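Side-chain contacts in periplasmic protein-probably involved in high-affinity Fe2+ transport (Escherichia coli F11, PDB 5I0Y), which binds copper(II) in the periplasm and probably takes part in high-affinity iron(II) transport, for which the copper site is required: residues B[27-32]-B[88-93]; B[43-48]-B[70-75]; B[47-52]-B[114-119]. The protein carries 1 engineered substitution. All coordinates share one frame; numbering follows the deposited sequence.

Interaction 1: residues B[27-32]-B[88-93]; sequences IDMEPR and MPMVAS. With CU (copper (II) ion), chain D.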
loop_
_atom_site.group_PDB
_atom_site.type_symbol
_atom_site.label_atom_id
_atom_site.label_comp_id
_atom_site.label_asym_id
_atom_site.label_seq_id
_atom_site.Cartn_x
_atom_site.Cartn_y
_atom_site.Cartn_z
ATOM N N ILE B 27 -0.670 19.996 -2.899
ATOM C CA ILE B 27 -1.483 19.514 -1.795
ATOM C C ILE B 27 -0.751 19.666 -0.469
ATOM O O ILE B 27 0.449 19.938 -0.420
ATOM C CB ILE B 27 -1.886 18.040 -2.036
ATOM C CG1 ILE B 27 -0.655 17.103 -2.151
ATOM C CG2 ILE B 27 -2.764 17.943 -3.272
ATOM C CD1 ILE B 27 -0.042 16.668 -0.838
ATOM N N ASP B 28 -1.510 19.477 0.609
ATOM C CA ASP B 28 -0.953 19.331 1.944
ATOM C C ASP B 28 -1.014 17.871 2.354
ATOM O O ASP B 28 -1.990 17.182 2.079
ATOM C CB ASP B 28 -1.796 20.100 2.974
ATOM C CG ASP B 28 -1.800 21.606 2.774
ATOM O OD1 ASP B 28 -0.966 22.175 2.036
ATOM O OD2 ASP B 28 -2.679 22.223 3.419
ATOM N N MET B 29 0.021 17.432 3.045
ATOM C CA MET B 29 0.093 16.074 3.530
ATOM C C MET B 29 0.506 16.005 4.990
ATOM O O MET B 29 1.112 16.952 5.528
ATOM C CB MET B 29 1.101 15.288 2.685
ATOM C CG MET B 29 2.540 15.579 3.065
ATOM S SD MET B 29 3.666 14.431 2.269
ATOM C CE MET B 29 5.196 14.810 3.108
ATOM N N GLU B 30 0.194 14.878 5.620
ATOM C CA GLU B 30 0.678 14.587 6.966
ATOM C C GLU B 30 2.025 13.866 6.848
ATOM O O GLU B 30 2.177 13.003 5.992
ATOM C CB GLU B 30 -0.326 13.688 7.704
ATOM C CG GLU B 30 0.030 13.433 9.173
ATOM C CD GLU B 30 -0.750 12.310 9.837
ATOM O OE1 GLU B 30 -1.798 11.899 9.325
ATOM O OE2 GLU B 30 -0.298 11.838 10.906
ATOM N N PRO B 31 3.005 14.204 7.708
ATOM C CA PRO B 31 2.964 15.273 8.710
ATOM C C PRO B 31 3.268 16.626 8.095
ATOM O O PRO B 31 3.975 16.707 7.087
ATOM C CB PRO B 31 4.092 14.884 9.683
ATOM C CG PRO B 31 4.423 13.463 9.361
ATOM C CD PRO B 31 4.198 13.372 7.881
ATOM N N ARG B 32 2.731 17.671 8.719
ATOM C CA ARG B 32 2.991 19.052 8.326
ATOM C C ARG B 32 4.469 19.381 8.475
ATOM O O ARG B 32 5.115 18.955 9.436
ATOM C CB ARG B 32 2.127 20.011 9.156
ATOM C CG ARG B 32 2.155 19.748 10.658
ATOM C CD ARG B 32 0.749 19.695 11.238
ATOM N NE ARG B 32 0.040 20.970 11.110
ATOM C CZ ARG B 32 -1.284 21.092 11.070
ATOM N NH1 ARG B 32 -2.057 20.014 11.134
ATOM N NH2 ARG B 32 -1.836 22.295 10.957
ATOM N N MET B 88 6.414 9.512 -2.639
ATOM C CA MET B 88 5.996 8.807 -1.429
ATOM C C MET B 88 4.686 8.078 -1.693
ATOM O O MET B 88 3.878 8.529 -2.509
ATOM C CB MET B 88 5.667 9.827 -0.339
ATOM C CG MET B 88 6.798 10.720 0.089
ATOM S SD MET B 88 6.084 12.172 0.878
ATOM C CE MET B 88 5.753 13.201 -0.560
ATOM N N PRO B 89 4.421 6.994 -0.958
ATOM C CA PRO B 89 3.068 6.437 -0.934
ATOM C C PRO B 89 2.135 7.381 -0.183
ATOM O O PRO B 89 2.532 7.950 0.839
ATOM C CB PRO B 89 3.223 5.104 -0.171
ATOM C CG PRO B 89 4.676 4.957 0.106
ATOM C CD PRO B 89 5.305 6.311 -0.007
ATOM N N MET B 90 0.940 7.570 -0.739
ATOM C CA MET B 90 0.001 8.559 -0.211
ATOM C C MET B 90 -1.414 8.056 -0.346
ATOM O O MET B 90 -1.686 7.119 -1.081
ATOM C CB MET B 90 0.108 9.870 -0.989
ATOM C CG MET B 90 1.525 10.372 -1.138
ATOM S SD MET B 90 1.667 12.075 -1.721
ATOM C CE MET B 90 1.396 12.964 -0.208
ATOM N N VAL B 91 -2.323 8.678 0.401
ATOM C CA VAL B 91 -3.744 8.469 0.193
ATOM C C VAL B 91 -4.483 9.809 0.178
ATOM O O VAL B 91 -4.243 10.672 1.034
ATOM C CB VAL B 91 -4.345 7.433 1.176
ATOM C CG1 VAL B 91 -4.278 7.914 2.618
ATOM C CG2 VAL B 91 -5.760 7.039 0.749
ATOM N N ALA B 92 -5.336 9.975 -0.829
ATOM C CA ALA B 92 -6.183 11.172 -0.970
ATOM C C ALA B 92 -7.628 10.713 -1.047
ATOM O O ALA B 92 -7.938 9.518 -0.912
ATOM C CB ALA B 92 -5.783 11.946 -2.218
ATOM N N SER B 93 -8.536 11.652 -1.291
ATOM C CA SER B 93 -9.960 11.300 -1.251
ATOM C C SER B 93 -10.394 10.298 -2.316
ATOM O O SER B 93 -11.386 9.608 -2.136
ATOM C CB SER B 93 -10.830 12.565 -1.279
ATOM O OG SER B 93 -10.678 13.210 -2.519
HETATM CU CU CU D . -0.108 12.571 -3.019
#
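Met29 meets two methionines of strand 82-92, Met88 and Met90. It lies in the loop between strands 17-24 and 43-51. Its CB sits 3.7 Å from Met90 CE. CG falls between the backbone N and the carbonyl carbon (chi1 78°), and the chain then runs extended. This carries the sulfur over to the strand. Met29 SD lies 3.7 Å from Met90 CE and 3.6 Å from Met88 SD. At the tip, Met29 CE is 3.6 Å from Met88 SD, so these two side chains meet tip to tip. Met29 and Met90 instead cross at about a right angle. Ile27 reaches the same methyl from its own tip, with CD1 4.0 Å from Met90 CE.

Met90 SD binds the copper at 2.3 Å. His44 and His97 of the same chain and His127 of the second subunit complete the site. A turn at chi3 of Met90 (81°) sends its CE toward the loop. The sulfurs of Met29 and Met88 stay well away from the metal and act here as apolar packing. The contact thus puts the apolar side chains of Ile27 and Met29 against the methyl of a copper ligand, which is consistent with limiting the freedom of that thioether.

Interaction 2: residues B[43-48]-B[70-75]; sequences VHLQAD and ISYTLV. Engineered in segment 43-48: Gln46 (natural residue Glu). With CU (copper (II) ion), chain D.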
loop_
_atom_site.group_PDB
_atom_site.type_symbol
_atom_site.label_atom_id
_atom_site.label_comp_id
_atom_site.label_asym_id
_atom_site.label_seq_id
_atom_site.Cartn_x
_atom_site.Cartn_y
_atom_site.Cartn_z
ATOM N N VAL B 43 2.832 21.936 -8.801
ATOM C CA VAL B 43 1.893 20.829 -8.997
ATOM C C VAL B 43 2.178 19.757 -7.945
ATOM O O VAL B 43 3.244 19.745 -7.344
ATOM C CB VAL B 43 1.989 20.185 -10.422
ATOM C CG1 VAL B 43 1.842 21.223 -11.547
ATOM C CG2 VAL B 43 3.278 19.374 -10.602
ATOM N N HIS B 44 1.198 18.886 -7.732
ATOM C CA HIS B 44 1.444 17.571 -7.141
ATOM C C HIS B 44 1.531 16.615 -8.293
ATOM O O HIS B 44 0.582 16.509 -9.074
ATOM C CB HIS B 44 0.283 17.191 -6.224
ATOM C CG HIS B 44 0.575 16.028 -5.289
ATOM N ND1 HIS B 44 1.548 16.067 -4.350
ATOM C CD2 HIS B 44 -0.041 14.785 -5.165
ATOM C CE1 HIS B 44 1.543 14.904 -3.656
ATOM N NE2 HIS B 44 0.582 14.120 -4.168
ATOM N N LEU B 45 2.684 15.959 -8.433
ATOM C CA LEU B 45 2.913 14.998 -9.504
ATOM C C LEU B 45 2.723 13.593 -8.954
ATOM O O LEU B 45 3.182 13.281 -7.859
ATOM C CB LEU B 45 4.325 15.169 -10.082
ATOM C CG LEU B 45 4.748 14.235 -11.232
ATOM C CD1 LEU B 45 3.957 14.511 -12.501
ATOM C CD2 LEU B 45 6.247 14.370 -11.476
ATOM N N GLN B 46 2.057 12.754 -9.726
ATOM C CA GLN B 46 1.638 11.453 -9.227
ATOM C C GLN B 46 1.913 10.344 -10.224
ATOM O O GLN B 46 1.880 10.558 -11.447
ATOM C CB GLN B 46 0.125 11.451 -8.982
ATOM C CG GLN B 46 -0.359 12.263 -7.809
ATOM C CD GLN B 46 -1.809 11.966 -7.463
ATOM O OE1 GLN B 46 -2.468 11.102 -8.072
ATOM N NE2 GLN B 46 -2.292 12.651 -6.471
ATOM N N ALA B 47 2.118 9.147 -9.685
ATOM C CA ALA B 47 2.101 7.914 -10.454
ATOM C C ALA B 47 0.845 7.146 -10.098
ATOM O O ALA B 47 0.597 6.869 -8.917
ATOM C CB ALA B 47 3.330 7.084 -10.143
ATOM N N ASP B 48 0.025 6.869 -11.106
ATOM C CA ASP B 48 -1.177 6.063 -10.954
ATOM C C ASP B 48 -0.874 4.696 -11.500
ATOM O O ASP B 48 -0.612 4.538 -12.696
ATOM C CB ASP B 48 -2.346 6.660 -11.724
ATOM C CG ASP B 48 -3.039 7.744 -10.955
ATOM O OD1 ASP B 48 -2.748 7.888 -9.748
ATOM O OD2 ASP B 48 -3.892 8.433 -11.563
ATOM N N ILE B 70 9.464 4.494 -6.104
ATOM C CA ILE B 70 9.404 5.223 -7.363
ATOM C C ILE B 70 10.116 6.542 -7.239
ATOM O O ILE B 70 9.814 7.344 -6.329
ATOM C CB ILE B 70 7.955 5.471 -7.837
ATOM C CG1 ILE B 70 7.176 4.162 -7.836
ATOM C CG2 ILE B 70 7.950 6.109 -9.228
ATOM C CD1 ILE B 70 5.707 4.339 -8.155
ATOM N N SER B 71 11.055 6.764 -8.156
ATOM C CA SER B 71 11.681 8.071 -8.318
ATOM C C SER B 71 11.371 8.583 -9.724
ATOM O O SER B 71 10.873 7.840 -10.563
ATOM C CB SER B 71 13.183 8.047 -8.050
ATOM O OG SER B 71 13.855 7.254 -8.994
ATOM N N TYR B 72 11.620 9.862 -9.953
ATOM C CA TYR B 72 11.336 10.449 -11.254
ATOM C C TYR B 72 12.505 11.281 -11.765
ATOM O O TYR B 72 13.306 11.790 -10.989
ATOM C CB TYR B 72 10.044 11.309 -11.201
ATOM C CG TYR B 72 10.206 12.583 -10.395
ATOM C CD1 TYR B 72 10.745 13.735 -10.977
ATOM C CD2 TYR B 72 9.871 12.624 -9.041
ATOM C CE1 TYR B 72 10.914 14.900 -10.254
ATOM C CE2 TYR B 72 10.038 13.795 -8.304
ATOM C CZ TYR B 72 10.581 14.916 -8.922
ATOM O OH TYR B 72 10.780 16.097 -8.239
ATOM N N THR B 73 12.556 11.427 -13.086
ATOM C CA THR B 73 13.470 12.363 -13.737
ATOM C C THR B 73 12.618 13.188 -14.679
ATOM O O THR B 73 12.016 12.643 -15.596
ATOM C CB THR B 73 14.575 11.634 -14.525
ATOM O OG1 THR B 73 15.292 10.770 -13.639
ATOM C CG2 THR B 73 15.547 12.649 -15.147
ATOM N N LEU B 74 12.554 14.489 -14.425
ATOM C CA LEU B 74 11.704 15.405 -15.164
ATOM C C LEU B 74 12.585 16.330 -15.983
ATOM O O LEU B 74 13.539 16.902 -15.465
ATOM C CB LEU B 74 10.864 16.223 -14.170
ATOM C CG LEU B 74 9.876 17.271 -14.686
ATOM C CD1 LEU B 74 8.741 16.576 -15.444
ATOM C CD2 LEU B 74 9.358 18.133 -13.530
ATOM N N VAL B 75 12.248 16.473 -17.259
ATOM C CA VAL B 75 13.052 17.290 -18.167
ATOM C C VAL B 75 12.138 18.236 -18.922
ATOM O O VAL B 75 11.167 17.816 -19.544
ATOM C CB VAL B 75 13.884 16.422 -19.161
ATOM C CG1 VAL B 75 14.703 17.293 -20.114
ATOM C CG2 VAL B 75 14.793 15.447 -18.423
HETATM CU CU CU D . -0.108 12.571 -3.019
#
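Leu45 lays its CD2 methyl over one face of the Tyr72 ring, 4.5 Å from Tyr72 CG. The two residues sit on strands 43-51 and 69-76. These strands are not neighbours in the sheet, and they meet here through side chains in the interior of the beta sandwich. Leu45 has CG opposite the backbone N (chi1 -180°), which extends the branch across the gap. Tyr72 places CG between its N and its carbonyl carbon (chi1 70°), and the ring stands nearly square to the CA-CB-CG plane. Its hydroxyl is hydrogen-bonded to Gln83 NE2. Phe87 also meets the ring.

The second pair lies two residues on along strand 43-51 and two residues back along strand 69-76. Ile70 CD1 touches Ala47 CB at 4.1 Å. The CG1 branch of Ile70 is fully extended at chi2 (174°), so the long arm ends on the small methyl. All four touching residues are buried.

His44 and Gln46 turn the other way from the same strand, toward the copper. His44 NE2 binds the metal at 2.0 Å, and Asn101 OD1 is hydrogen-bonded to ND1 on the far side of the ring. This second bond would fix the ring's rotation. Gln46 is an engineered residue in place of Glu. Its NE2 lies in the plane of the His44 ring, at the edge, and is 4.1 Å from the copper, too far for a metal bond. Segment 43-48 thus has two chemistries. One face packs leucine and alanine methyls into a largely apolar interior, while the other presents a copper ligand.

Interaction 3: residues B[47-52]-B[114-119]; sequences ADIHAV and YHIEPP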
loop_
_atom_site.group_PDB
_atom_site.type_symbol
_atom_site.label_atom_id
_atom_site.label_comp_id
_atom_site.label_asym_id
_atom_site.label_seq_id
_atom_site.Cartn_x
_atom_site.Cartn_y
_atom_site.Cartn_z
ATOM N N ALA B 47 2.118 9.147 -9.685
ATOM C CA ALA B 47 2.101 7.914 -10.454
ATOM C C ALA B 47 0.845 7.146 -10.098
ATOM O O ALA B 47 0.597 6.869 -8.917
ATOM C CB ALA B 47 3.330 7.084 -10.143
ATOM N N ASP B 48 0.025 6.869 -11.106
ATOM C CA ASP B 48 -1.177 6.063 -10.954
ATOM C C ASP B 48 -0.874 4.696 -11.500
ATOM O O ASP B 48 -0.612 4.538 -12.696
ATOM C CB ASP B 48 -2.346 6.660 -11.724
ATOM C CG ASP B 48 -3.039 7.744 -10.955
ATOM O OD1 ASP B 48 -2.748 7.888 -9.748
ATOM O OD2 ASP B 48 -3.892 8.433 -11.563
ATOM N N ILE B 49 -0.901 3.709 -10.618
ATOM C CA ILE B 49 -0.471 2.353 -10.975
ATOM C C ILE B 49 -1.427 1.307 -10.409
ATOM O O ILE B 49 -1.605 1.192 -9.197
ATOM C CB ILE B 49 0.975 2.081 -10.507
ATOM C CG1 ILE B 49 1.952 3.095 -11.133
ATOM C CG2 ILE B 49 1.376 0.654 -10.865
ATOM C CD1 ILE B 49 3.312 3.126 -10.481
ATOM N N HIS B 50 -2.020 0.534 -11.314
ATOM C CA HIS B 50 -2.993 -0.509 -10.939
ATOM C C HIS B 50 -2.805 -1.747 -11.757
ATOM O O HIS B 50 -2.339 -1.667 -12.892
ATOM C CB HIS B 50 -4.410 0.012 -11.110
ATOM C CG HIS B 50 -4.667 1.227 -10.278
ATOM N ND1 HIS B 50 -4.280 2.467 -10.660
ATOM C CD2 HIS B 50 -5.259 1.361 -9.034
ATOM C CE1 HIS B 50 -4.614 3.344 -9.695
ATOM N NE2 HIS B 50 -5.188 2.666 -8.692
ATOM N N ALA B 51 -3.131 -2.905 -11.195
ATOM C CA ALA B 51 -3.062 -4.143 -11.953
ATOM C C ALA B 51 -4.007 -4.092 -13.134
ATOM O O ALA B 51 -5.067 -3.461 -13.068
ATOM C CB ALA B 51 -3.437 -5.327 -11.079
ATOM N N VAL B 52 -3.629 -4.782 -14.207
ATOM C CA VAL B 52 -4.580 -5.127 -15.271
ATOM C C VAL B 52 -4.888 -6.618 -15.190
ATOM O O VAL B 52 -4.229 -7.355 -14.444
ATOM C CB VAL B 52 -4.101 -4.688 -16.681
ATOM C CG1 VAL B 52 -4.057 -3.159 -16.778
ATOM C CG2 VAL B 52 -2.773 -5.327 -17.048
ATOM N N TYR B 114 9.553 7.664 -14.836
ATOM C CA TYR B 114 9.409 7.061 -13.517
ATOM C C TYR B 114 10.282 5.824 -13.441
ATOM O O TYR B 114 10.236 4.988 -14.328
ATOM C CB TYR B 114 7.949 6.712 -13.221
ATOM C CG TYR B 114 7.002 7.887 -13.098
ATOM C CD1 TYR B 114 7.465 9.199 -12.897
ATOM C CD2 TYR B 114 5.618 7.679 -13.129
ATOM C CE1 TYR B 114 6.580 10.255 -12.788
ATOM C CE2 TYR B 114 4.730 8.733 -12.996
ATOM C CZ TYR B 114 5.214 10.017 -12.832
ATOM O OH TYR B 114 4.357 11.090 -12.676
ATOM N N HIS B 115 11.070 5.730 -12.373
ATOM C CA HIS B 115 11.966 4.588 -12.105
ATOM C C HIS B 115 11.338 3.749 -11.036
ATOM O O HIS B 115 11.219 4.207 -9.896
ATOM C CB HIS B 115 13.340 5.082 -11.651
ATOM C CG HIS B 115 13.892 6.213 -12.493
ATOM N ND1 HIS B 115 14.295 6.030 -13.771
ATOM C CD2 HIS B 115 14.096 7.561 -12.203
ATOM C CE1 HIS B 115 14.738 7.194 -14.272
ATOM N NE2 HIS B 115 14.617 8.137 -13.316
ATOM N N ILE B 116 10.888 2.545 -11.399
ATOM C CA ILE B 116 10.026 1.739 -10.520
ATOM C C ILE B 116 10.718 0.467 -10.039
ATOM O O ILE B 116 11.297 -0.287 -10.832
ATOM C CB ILE B 116 8.721 1.403 -11.256
ATOM C CG1 ILE B 116 8.077 2.709 -11.711
ATOM C CG2 ILE B 116 7.746 0.664 -10.340
ATOM C CD1 ILE B 116 6.860 2.531 -12.563
ATOM N N GLU B 117 10.639 0.225 -8.735
ATOM C CA GLU B 117 11.168 -0.998 -8.138
ATOM C C GLU B 117 10.022 -1.751 -7.473
ATOM O O GLU B 117 9.097 -1.123 -6.950
ATOM C CB GLU B 117 12.255 -0.659 -7.111
ATOM C CG GLU B 117 13.558 -0.249 -7.773
ATOM C CD GLU B 117 14.496 0.448 -6.816
ATOM O OE1 GLU B 117 14.094 1.467 -6.218
ATOM O OE2 GLU B 117 15.649 -0.006 -6.665
ATOM N N PRO B 118 10.064 -3.092 -7.502
ATOM C CA PRO B 118 8.933 -3.906 -7.069
ATOM C C PRO B 118 8.731 -3.920 -5.548
ATOM O O PRO B 118 9.601 -3.484 -4.793
ATOM C CB PRO B 118 9.281 -5.308 -7.603
ATOM C CG PRO B 118 10.776 -5.314 -7.573
ATOM C CD PRO B 118 11.168 -3.933 -8.010
ATOM N N PRO B 119 7.577 -4.437 -5.114
ATOM C CA PRO B 119 7.191 -4.391 -3.702
ATOM C C PRO B 119 8.154 -5.085 -2.741
ATOM O O PRO B 119 8.167 -4.748 -1.558
ATOM C CB PRO B 119 5.815 -5.057 -3.709
ATOM C CG PRO B 119 5.274 -4.724 -5.059
ATOM C CD PRO B 119 6.459 -4.898 -5.958
#
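Ala47 and Tyr114 pack across the interior of the beta sandwich, where strand 43-51 comes over strand 108-117. The two strands are not paired with each other. The nearest CA atoms across the contact, those of Ala47 and Tyr114, are 8.0 Å apart, and side chains fill the gap.

The aliphatic-aromatic contact is the closer one. Ala47 CB lies 3.6 Å from Tyr114 CE2 and 3.8 Å from Tyr114 CD2. The alanine methyl approaches the ring obliquely. Tyr114 CE2 also comes within 3.7 Å of Ala47 CA, so the ring leans against the backbone as well as the methyl. Tyr114 has CG opposite its carbonyl carbon (chi1 -66°), and a low chi2 of -17° turns the ring strongly from the usual perpendicular setting. Phe87 meets this ring edge-to-face, and Tyr145 also packs on it.

The aliphatic contact lies two residues further along each strand. Ile49 and Ile116 reach toward each other tip to tip. Both place CG1 opposite the carbonyl carbon, and both extend the CD1 arm. Ile116 also touches Leu19, Val143 and Trp138, while Ile49 touches Leu19 and Ile70. The pair therefore belongs to a wider apolar interior.

The polar side chains noted here bond to residues outside the two segments. The hydroxyl of Tyr114 is hydrogen-bonded to the backbone O of Gln46, the residue just before Ala47. This ties the buried polar end of the ring to the strand that CE2 and CD2 touch. The ring nitrogens of His115 bond to Asp142 and Thr73. The isoleucine pair closes the contact with a single methyl pair, Ile49 CD1 and Ile116 CD1, 4.2 Å apart.

How the interactions relate
Interactions 2 and 3 are core contacts. They share strand 43-51 and continue one apolar interior, with Ala47 common to both. Ile70 CD1 of the one lies 3.6 Å from Ile49 CD1 of the other. Interaction 1 is only partly buried and lies further out, beside the second subunit. It joins a loop to a strand, whereas the other two join strand to strand. Its packing is rich in sulfur, while theirs is aliphatic and aromatic. The copper links interactions 1 and 2, since each supplies a ligand to it. Interaction 3 takes no part in the metal site, and its nearest atoms are about 7 Å from those of interaction 1.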